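Local coordinates for protein pullulanase (Klebsiella oxytoca, PDB 2YOC) that hydrolyses alpha-1,6-glucosidic linkages in pullulan and related dextrins, as an enzyme exported by a type 2 secretion system, at residues B[37-41]-B[104-108]; B[47-53]-B[155-160]; B[62-68]-B[112-118]. All coordinates share one frame; numbering follows the deposited sequence.

Contact 1 (B[37-41]-B[104-108]); sequences AVENQ and LNKES
Gln41 and Leu104 bring two loop segments to within 4.7 Å of each other, CA to CA, and one backbone hydrogen bond joins them there, from Leu104 N to Asn40 O at 3.0 Å. Residues Val38 to Gln41 form a type II beta turn, and Asn40, its third residue, has the positive phi expected at that place. Asn40 makes the largest contribution to the contact. Its ND2 gives a hydrogen bond to Asn105 O at 3.1 Å; the acceptor lies close to the plane of the Asn40 amide, while the donor stands well above the carbonyl plane of Asn105. Leu104 O is also near ND2, but the angle is poor for a bond. The backbone N of the same asparagine is bonded to Glu107 OE2 at 3.2 Å, from above the carboxylate plane. Glu107 reaches the turn because its CG is anti to the carbonyl carbon (chi1 -77°) and its chain is extended beyond. Glu107 OE2 also lies 3.5 Å from Glu39 CG. Like charges approach here, with Glu39 OE2 4.2 Å from Glu107 OE1 and the carboxylate planes 59° apart; Arg137, in a long and weak ion pair with Glu107, may ease the repulsion. Leu104, by contrast, is buried, its CD1 resting 3.6 Å from Gln41 C and the side chain also touching Ala42 and Phe131. The arrangement is a surface loop-to-loop contact in which a type II turn leading into strand 41-46 is fastened to the connection between strands 99-103 and 110-117.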
loop_
_atom_site.group_PDB
_atom_site.type_symbol
_atom_site.label_atom_id
_atom_site.label_comp_id
_atom_site.label_asym_id
_atom_site.label_seq_id
_atom_site.Cartn_x
_atom_site.Cartn_y
_atom_site.Cartn_z
ATOM N N ALA B 37 17.361 -12.923 -66.972
ATOM C CA ALA B 37 17.692 -14.182 -66.295
ATOM C C ALA B 37 17.878 -15.326 -67.290
ATOM O O ALA B 37 16.977 -15.593 -68.084
ATOM C CB ALA B 37 16.611 -14.534 -65.281
ATOM N N VAL B 38 19.062 -15.977 -67.257
ATOM C CA VAL B 38 19.421 -17.098 -68.153
ATOM C C VAL B 38 19.177 -18.497 -67.479
ATOM O O VAL B 38 18.647 -18.531 -66.360
ATOM C CB VAL B 38 20.786 -16.934 -68.918
ATOM C CG1 VAL B 38 21.019 -15.500 -69.389
ATOM C CG2 VAL B 38 21.994 -17.463 -68.132
ATOM N N GLU B 39 19.535 -19.628 -68.160
ATOM C CA GLU B 39 19.335 -20.997 -67.641
ATOM C C GLU B 39 20.027 -21.303 -66.310
ATOM O O GLU B 39 21.207 -20.970 -66.133
ATOM C CB GLU B 39 19.686 -22.055 -68.678
ATOM C CG GLU B 39 18.637 -22.172 -69.748
ATOM C CD GLU B 39 18.880 -23.332 -70.676
ATOM O OE1 GLU B 39 19.964 -23.400 -71.302
ATOM O OE2 GLU B 39 17.974 -24.187 -70.769
ATOM N N ASN B 40 19.283 -21.962 -65.389
ATOM C CA ASN B 40 19.705 -22.379 -64.038
ATOM C C ASN B 40 20.289 -21.235 -63.168
ATOM O O ASN B 40 21.272 -21.421 -62.438
ATOM C CB ASN B 40 20.615 -23.628 -64.088
ATOM C CG ASN B 40 20.118 -24.816 -63.282
ATOM O OD1 ASN B 40 18.958 -25.249 -63.381
ATOM N ND2 ASN B 40 21.015 -25.414 -62.508
ATOM N N GLN B 41 19.648 -20.049 -63.261
ATOM C CA GLN B 41 19.963 -18.811 -62.531
ATOM C C GLN B 41 18.818 -17.783 -62.609
ATOM O O GLN B 41 18.288 -17.544 -63.695
ATOM C CB GLN B 41 21.320 -18.188 -62.935
ATOM C CG GLN B 41 21.509 -17.953 -64.424
ATOM C CD GLN B 41 22.080 -16.590 -64.689
ATOM O OE1 GLN B 41 21.351 -15.612 -64.870
ATOM N NE2 GLN B 41 23.397 -16.498 -64.740
ATOM N N LEU B 104 20.874 -21.177 -59.519
ATOM C CA LEU B 104 19.873 -22.189 -59.213
ATOM C C LEU B 104 20.342 -23.627 -59.345
ATOM O O LEU B 104 21.346 -23.912 -60.001
ATOM C CB LEU B 104 18.627 -21.971 -60.065
ATOM C CG LEU B 104 17.578 -21.097 -59.438
ATOM C CD1 LEU B 104 17.153 -20.041 -60.363
ATOM C CD2 LEU B 104 16.409 -21.848 -59.067
ATOM N N ASN B 105 19.611 -24.528 -58.683
ATOM C CA ASN B 105 19.792 -25.975 -58.692
ATOM C C ASN B 105 18.843 -26.528 -59.784
ATOM O O ASN B 105 19.280 -27.244 -60.690
ATOM C CB ASN B 105 19.532 -26.519 -57.258
ATOM C CG ASN B 105 18.808 -27.843 -57.039
ATOM O OD1 ASN B 105 18.223 -28.467 -57.936
ATOM N ND2 ASN B 105 18.782 -28.266 -55.784
ATOM N N LYS B 106 17.557 -26.134 -59.713
ATOM C CA LYS B 106 16.497 -26.511 -60.653
ATOM C C LYS B 106 15.698 -25.280 -61.138
ATOM O O LYS B 106 15.390 -24.389 -60.337
ATOM C CB LYS B 106 15.557 -27.595 -60.056
ATOM C CG LYS B 106 14.882 -27.232 -58.732
ATOM C CD LYS B 106 13.872 -28.277 -58.286
ATOM C CE LYS B 106 13.123 -27.876 -57.032
ATOM N NZ LYS B 106 14.024 -27.795 -55.845
ATOM N N GLU B 107 15.345 -25.254 -62.452
ATOM C CA GLU B 107 14.553 -24.182 -63.081
ATOM C C GLU B 107 13.065 -24.209 -62.641
ATOM O O GLU B 107 12.318 -23.274 -62.948
ATOM C CB GLU B 107 14.682 -24.225 -64.617
ATOM C CG GLU B 107 15.982 -23.658 -65.170
ATOM C CD GLU B 107 15.964 -23.330 -66.652
ATOM O OE1 GLU B 107 15.405 -24.132 -67.435
ATOM O OE2 GLU B 107 16.499 -22.264 -67.033
ATOM N N SER B 108 12.655 -25.290 -61.929
ATOM C CA SER B 108 11.318 -25.520 -61.371
ATOM C C SER B 108 11.297 -25.179 -59.855
ATOM O O SER B 108 12.352 -24.998 -59.246
ATOM C CB SER B 108 10.905 -26.970 -61.605
ATOM O OG SER B 108 9.708 -27.295 -60.918
#

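Contact 2 (B[47-53]-B[155-160]); sequences VDIAGIT and AFRAAF
Ile52 drives its CD1 against two phenylalanine rings, Phe156 in helix 152-159 and Phe160 just beyond its end, on the buried side of the contact. The methyl lies at the rim of both rings, near each ring's plane, 3.4 Å from Phe160 CE2 and 3.6 Å from Phe156 CD2. It gets there because CG1 sits between the backbone N and the carbonyl carbon (chi1 60°) and the chain then runs out extended. The rings themselves are one helical turn apart and meet: Phe160 CD2 stands 3.7 Å above one face of Phe156, offset toward its rim. Their backbones are tied by the bond from Phe160 N to Phe156 O, which closes the last turn of the helix. Beside this cluster, the buried Val47 and Ala155 pack CG2 on CB at 3.7 Å, so that the helix touches the chain just ahead of helix 49-52 as well.

Ile49 and Thr53 lie at the exposed margin. Ile49 still packs on the Phe160 ring, sliding past it in the opposite direction with its CD1 3.6 Å from Phe160 CE1. The loose touches are those of Ile49 CD1 to Ala159 CB and of Thr53 CG2 to the Phe160 edge at CE1, both at 4.4 Å. Thr53 OG1 turns back to bond Ala50 O in the helix just before it. Asp48 holds the N-cap position of that helix, and its OD2 is bonded to Tyr60.

Helix 49-52 lies in the crossing from strand 41-46 to strand 63-68, with Val47 bonded through its backbone to Val141 of strand 138-141 and Ile52 resting on Tyr96. Helix 152-159 follows strand 138-141 in the chain and turns Phe156 onto Val30 and Pro31 of the loop between strands 23-24 and 41-46.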
loop_
_atom_site.group_PDB
_atom_site.type_symbol
_atom_site.label_atom_id
_atom_site.label_comp_id
_atom_site.label_asym_id
_atom_site.label_seq_id
_atom_site.Cartn_x
_atom_site.Cartn_y
_atom_site.Cartn_z
ATOM N N VAL B 47 14.257 -2.053 -56.969
ATOM C CA VAL B 47 13.935 -0.780 -57.579
ATOM C C VAL B 47 14.108 0.274 -56.479
ATOM O O VAL B 47 13.303 0.363 -55.537
ATOM C CB VAL B 47 12.580 -0.756 -58.326
ATOM C CG1 VAL B 47 12.392 0.573 -59.054
ATOM C CG2 VAL B 47 12.488 -1.911 -59.324
ATOM N N ASP B 48 15.257 0.972 -56.547
ATOM C CA ASP B 48 15.633 1.991 -55.577
ATOM C C ASP B 48 14.929 3.283 -55.889
ATOM O O ASP B 48 15.216 3.932 -56.900
ATOM C CB ASP B 48 17.163 2.186 -55.506
ATOM C CG ASP B 48 17.657 2.961 -54.292
ATOM O OD1 ASP B 48 16.869 3.139 -53.330
ATOM O OD2 ASP B 48 18.835 3.369 -54.290
ATOM N N ILE B 49 13.972 3.629 -55.030
ATOM C CA ILE B 49 13.180 4.851 -55.145
ATOM C C ILE B 49 14.066 6.044 -54.791
ATOM O O ILE B 49 14.175 6.960 -55.599
ATOM C CB ILE B 49 11.823 4.758 -54.372
ATOM C CG1 ILE B 49 11.058 6.109 -54.303
ATOM C CG2 ILE B 49 11.932 4.044 -52.997
ATOM C CD1 ILE B 49 9.552 5.997 -54.544
ATOM N N ALA B 50 14.792 5.975 -53.647
ATOM C CA ALA B 50 15.737 7.001 -53.193
ATOM C C ALA B 50 16.875 7.211 -54.224
ATOM O O ALA B 50 17.352 8.336 -54.401
ATOM C CB ALA B 50 16.315 6.611 -51.840
ATOM N N GLY B 51 17.249 6.126 -54.910
ATOM C CA GLY B 51 18.289 6.110 -55.930
ATOM C C GLY B 51 17.893 6.766 -57.229
ATOM O O GLY B 51 18.739 7.389 -57.874
ATOM N N ILE B 52 16.614 6.611 -57.637
ATOM C CA ILE B 52 16.078 7.209 -58.874
ATOM C C ILE B 52 15.636 8.656 -58.695
ATOM O O ILE B 52 15.593 9.409 -59.675
ATOM C CB ILE B 52 15.075 6.338 -59.649
ATOM C CG1 ILE B 52 13.843 5.988 -58.813
ATOM C CG2 ILE B 52 15.770 5.106 -60.127
ATOM C CD1 ILE B 52 12.921 4.909 -59.391
ATOM N N THR B 53 15.372 9.068 -57.437
ATOM C CA THR B 53 15.034 10.454 -57.108
ATOM C C THR B 53 16.296 11.319 -57.163
ATOM O O THR B 53 16.277 12.478 -56.753
ATOM C CB THR B 53 14.201 10.570 -55.829
ATOM O OG1 THR B 53 14.951 10.070 -54.725
ATOM C CG2 THR B 53 12.820 9.894 -55.935
ATOM N N ALA B 155 7.114 -2.404 -61.452
ATOM C CA ALA B 155 7.549 -1.999 -60.125
ATOM C C ALA B 155 7.631 -0.469 -60.032
ATOM O O ALA B 155 7.056 0.109 -59.118
ATOM C CB ALA B 155 8.897 -2.615 -59.807
ATOM N N PHE B 156 8.320 0.182 -60.988
ATOM C CA PHE B 156 8.486 1.641 -61.041
ATOM C C PHE B 156 7.117 2.360 -61.010
ATOM O O PHE B 156 6.917 3.292 -60.206
ATOM C CB PHE B 156 9.346 2.021 -62.267
ATOM C CG PHE B 156 9.506 3.490 -62.558
ATOM C CD1 PHE B 156 8.629 4.138 -63.415
ATOM C CD2 PHE B 156 10.583 4.203 -62.052
ATOM C CE1 PHE B 156 8.783 5.494 -63.702
ATOM C CE2 PHE B 156 10.742 5.558 -62.350
ATOM C CZ PHE B 156 9.820 6.201 -63.137
ATOM N N ARG B 157 6.166 1.882 -61.859
ATOM C CA ARG B 157 4.797 2.415 -61.942
ATOM C C ARG B 157 4.116 2.326 -60.551
ATOM O O ARG B 157 3.524 3.304 -60.076
ATOM C CB ARG B 157 3.988 1.656 -63.013
ATOM C CG ARG B 157 4.383 1.952 -64.462
ATOM C CD ARG B 157 3.659 0.996 -65.396
ATOM N NE ARG B 157 4.203 0.987 -66.757
ATOM C CZ ARG B 157 4.507 -0.117 -67.441
ATOM N NH1 ARG B 157 4.341 -1.314 -66.889
ATOM N NH2 ARG B 157 4.975 -0.033 -68.680
ATOM N N ALA B 158 4.276 1.160 -59.890
ATOM C CA ALA B 158 3.767 0.874 -58.558
ATOM C C ALA B 158 4.439 1.757 -57.525
ATOM O O ALA B 158 3.784 2.216 -56.599
ATOM C CB ALA B 158 4.013 -0.571 -58.221
ATOM N N ALA B 159 5.734 2.018 -57.687
ATOM C CA ALA B 159 6.492 2.873 -56.784
ATOM C C ALA B 159 6.012 4.323 -56.853
ATOM O O ALA B 159 5.872 4.981 -55.822
ATOM C CB ALA B 159 7.967 2.789 -57.114
ATOM N N PHE B 160 5.706 4.805 -58.057
ATOM C CA PHE B 160 5.236 6.184 -58.230
ATOM C C PHE B 160 3.727 6.229 -58.467
ATOM O O PHE B 160 3.245 6.866 -59.401
ATOM C CB PHE B 160 6.076 6.885 -59.320
ATOM C CG PHE B 160 7.534 6.948 -58.915
ATOM C CD1 PHE B 160 7.967 7.865 -57.967
ATOM C CD2 PHE B 160 8.461 6.038 -59.421
ATOM C CE1 PHE B 160 9.308 7.904 -57.570
ATOM C CE2 PHE B 160 9.791 6.053 -58.986
ATOM C CZ PHE B 160 10.209 6.994 -58.078
#

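Contact 3 (B[62-68]-B[112-118]); sequences SKNLYLW and NVIVRDG
An antiparallel beta pair joins strand 63-68 to strand 110-117; the axes of segments 63-68 and 112-117 approach to 4.6 Å, with their directions at 149°. Asn64 with Arg116 and Tyr66 with Ile114 are hydrogen-bonded pairs; Tyr66 N reaches Ile114 O at 2.9 Å. At one end Gly118 N bonds Ser62 O, and next to it Lys63 NZ makes a salt bridge with Asp117 OD2 at 2.7 Å. The lysine bends at chi2 (67°) to bring its ammonium group over the carboxylate plane, while Ser62 OG adds a weak bond to OD1 of the same aspartate.

Trp68 and Asn112 close the other end. Ring and amide are stacked with planes 15° apart, and Asn112 CB lies over one indole face in a CH-pi contact, 3.7 Å from the centroid of the five-membered ring. The amide is held in this pose by its ND2, which bonds Trp68 O at 3.0 Å and has a second partner in Asn70. Ile114 CD1 touches both aromatic side chains, 3.5 Å from Trp68 NE1 and 3.9 Å from Tyr66 CD2, at the tyrosine edge.

The pair, extended by strand 127-130, forms one sheet of a domain assigned to the pullulanase-associated family of the transthyretin clan. Its Leu65, Leu67, Val113 and Val115 face has Leu65 CD1 3.8 Å from Val113 CG1, and the two leucines meet Ile102 of strand 99-103. On the other face, Arg116 runs alongside Tyr66, guanidinium and ring nearly perpendicular, and ends on Trp83, with a bond to its carbonyl and a cation-pi contact. Tyr66 also packs on Tyr66 of the second subunit.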
loop_
_atom_site.group_PDB
_atom_site.type_symbol
_atom_site.label_atom_id
_atom_site.label_comp_id
_atom_site.label_asym_id
_atom_site.label_seq_id
_atom_site.Cartn_x
_atom_site.Cartn_y
_atom_site.Cartn_z
ATOM N N SER B 62 26.080 -2.068 -48.796
ATOM C CA SER B 62 25.244 -2.399 -47.640
ATOM C C SER B 62 24.089 -3.366 -47.969
ATOM O O SER B 62 23.654 -4.103 -47.084
ATOM C CB SER B 62 24.721 -1.120 -46.989
ATOM O OG SER B 62 24.044 -0.280 -47.915
ATOM N N LYS B 63 23.625 -3.370 -49.244
ATOM C CA LYS B 63 22.546 -4.210 -49.770
ATOM C C LYS B 63 23.001 -5.652 -49.965
ATOM O O LYS B 63 24.060 -5.894 -50.556
ATOM C CB LYS B 63 21.984 -3.619 -51.080
ATOM C CG LYS B 63 20.763 -2.711 -50.911
ATOM C CD LYS B 63 21.061 -1.409 -50.178
ATOM C CE LYS B 63 19.857 -0.523 -50.094
ATOM N NZ LYS B 63 20.218 0.816 -49.575
ATOM N N ASN B 64 22.208 -6.605 -49.435
ATOM C CA ASN B 64 22.483 -8.046 -49.487
ATOM C C ASN B 64 21.225 -8.903 -49.348
ATOM O O ASN B 64 20.266 -8.500 -48.692
ATOM C CB ASN B 64 23.505 -8.447 -48.409
ATOM C CG ASN B 64 23.087 -8.113 -46.993
ATOM O OD1 ASN B 64 22.854 -6.951 -46.640
ATOM N ND2 ASN B 64 23.033 -9.120 -46.138
ATOM N N LEU B 65 21.246 -10.102 -49.925
ATOM C CA LEU B 65 20.103 -11.000 -49.809
ATOM C C LEU B 65 20.416 -12.160 -48.898
ATOM O O LEU B 65 21.390 -12.880 -49.141
ATOM C CB LEU B 65 19.673 -11.585 -51.166
ATOM C CG LEU B 65 19.606 -10.700 -52.383
ATOM C CD1 LEU B 65 19.180 -11.508 -53.561
ATOM C CD2 LEU B 65 18.651 -9.525 -52.180
ATOM N N TYR B 66 19.567 -12.390 -47.879
ATOM C CA TYR B 66 19.726 -13.589 -47.061
ATOM C C TYR B 66 18.949 -14.674 -47.811
ATOM O O TYR B 66 17.712 -14.649 -47.847
ATOM C CB TYR B 66 19.252 -13.426 -45.596
ATOM C CG TYR B 66 19.408 -14.700 -44.783
ATOM C CD1 TYR B 66 20.658 -15.109 -44.319
ATOM C CD2 TYR B 66 18.313 -15.510 -44.503
ATOM C CE1 TYR B 66 20.810 -16.296 -43.599
ATOM C CE2 TYR B 66 18.453 -16.694 -43.775
ATOM C CZ TYR B 66 19.702 -17.080 -43.320
ATOM O OH TYR B 66 19.834 -18.239 -42.592
ATOM N N LEU B 67 19.693 -15.555 -48.495
ATOM C CA LEU B 67 19.155 -16.649 -49.298
ATOM C C LEU B 67 19.339 -17.978 -48.553
ATOM O O LEU B 67 20.360 -18.168 -47.880
ATOM C CB LEU B 67 19.800 -16.635 -50.689
ATOM C CG LEU B 67 19.476 -15.394 -51.542
ATOM C CD1 LEU B 67 20.667 -14.973 -52.364
ATOM C CD2 LEU B 67 18.276 -15.625 -52.429
ATOM N N TRP B 68 18.306 -18.854 -48.592
ATOM C CA TRP B 68 18.269 -20.104 -47.819
ATOM C C TRP B 68 17.291 -21.144 -48.352
ATOM O O TRP B 68 16.185 -20.803 -48.774
ATOM C CB TRP B 68 17.936 -19.796 -46.343
ATOM C CG TRP B 68 16.681 -18.983 -46.155
ATOM C CD1 TRP B 68 16.490 -17.666 -46.470
ATOM C CD2 TRP B 68 15.447 -19.449 -45.620
ATOM N NE1 TRP B 68 15.201 -17.292 -46.180
ATOM C CE2 TRP B 68 14.542 -18.363 -45.641
ATOM C CE3 TRP B 68 15.017 -20.683 -45.114
ATOM C CZ2 TRP B 68 13.226 -18.482 -45.199
ATOM C CZ3 TRP B 68 13.718 -20.794 -44.662
ATOM C CH2 TRP B 68 12.838 -19.705 -44.705
ATOM N N ASN B 112 13.681 -18.772 -51.494
ATOM C CA ASN B 112 13.429 -17.893 -50.332
ATOM C C ASN B 112 14.404 -16.706 -50.335
ATOM O O ASN B 112 15.605 -16.890 -50.110
ATOM C CB ASN B 112 13.552 -18.646 -48.995
ATOM C CG ASN B 112 12.637 -19.821 -48.813
ATOM O OD1 ASN B 112 11.428 -19.677 -48.587
ATOM N ND2 ASN B 112 13.223 -21.007 -48.816
ATOM N N VAL B 113 13.883 -15.494 -50.585
ATOM C CA VAL B 113 14.685 -14.268 -50.618
ATOM C C VAL B 113 14.271 -13.300 -49.499
ATOM O O VAL B 113 13.088 -12.994 -49.336
ATOM C CB VAL B 113 14.639 -13.550 -51.996
ATOM C CG1 VAL B 113 15.800 -12.568 -52.147
ATOM C CG2 VAL B 113 14.612 -14.542 -53.151
ATOM N N ILE B 114 15.257 -12.817 -48.741
ATOM C CA ILE B 114 15.058 -11.789 -47.730
ATOM C C ILE B 114 15.966 -10.672 -48.180
ATOM O O ILE B 114 17.192 -10.814 -48.170
ATOM C CB ILE B 114 15.298 -12.226 -46.257
ATOM C CG1 ILE B 114 14.262 -13.288 -45.817
ATOM C CG2 ILE B 114 15.241 -11.003 -45.329
ATOM C CD1 ILE B 114 14.685 -14.172 -44.670
ATOM N N VAL B 115 15.355 -9.602 -48.661
ATOM C CA VAL B 115 16.063 -8.432 -49.157
ATOM C C VAL B 115 16.473 -7.556 -47.955
ATOM O O VAL B 115 15.628 -7.221 -47.125
ATOM C CB VAL B 115 15.191 -7.711 -50.216
ATOM C CG1 VAL B 115 15.783 -6.361 -50.610
ATOM C CG2 VAL B 115 14.984 -8.596 -51.446
ATOM N N ARG B 116 17.783 -7.260 -47.832
ATOM C CA ARG B 116 18.328 -6.506 -46.696
ATOM C C ARG B 116 19.320 -5.386 -47.052
ATOM O O ARG B 116 19.893 -5.369 -48.137
ATOM C CB ARG B 116 19.035 -7.464 -45.713
ATOM C CG ARG B 116 18.197 -8.583 -45.120
ATOM C CD ARG B 116 18.996 -9.315 -44.058
ATOM N NE ARG B 116 20.004 -10.222 -44.618
ATOM C CZ ARG B 116 21.103 -10.615 -43.981
ATOM N NH1 ARG B 116 21.368 -10.166 -42.760
ATOM N NH2 ARG B 116 21.954 -11.446 -44.564
ATOM N N ASP B 117 19.527 -4.465 -46.091
ATOM C CA ASP B 117 20.493 -3.353 -46.077
ATOM C C ASP B 117 21.196 -3.552 -44.721
ATOM O O ASP B 117 20.781 -3.028 -43.686
ATOM C CB ASP B 117 19.788 -1.977 -46.177
ATOM C CG ASP B 117 20.688 -0.764 -46.401
ATOM O OD1 ASP B 117 21.849 -0.784 -45.929
ATOM O OD2 ASP B 117 20.197 0.243 -46.955
ATOM N N GLY B 118 22.202 -4.406 -44.751
ATOM C CA GLY B 118 22.917 -4.836 -43.565
ATOM C C GLY B 118 22.213 -6.061 -43.023
ATOM O O GLY B 118 21.825 -6.951 -43.787
#

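Overall arrangement
All three contacts lie in the N-terminal part of the chain, their centres 39 to 47 Å from the centre of the chain, and none includes a calcium-binding residue or a strand of the eight-stranded parallel barrel, which by family probably carries the active site. Contacts 1 and 3 have centres about 19 Å apart and adjoin in sequence, as strand 110-117 begins just after 104-108. Contacts 2 and 3 are equally far apart by centres, yet their nearest atoms come within about 6 Å; contact 3 is nested in the loop that contact 2 closes. Contacts 1 and 2 are separated by about 27 Å between centres, and strand 41-46 links them.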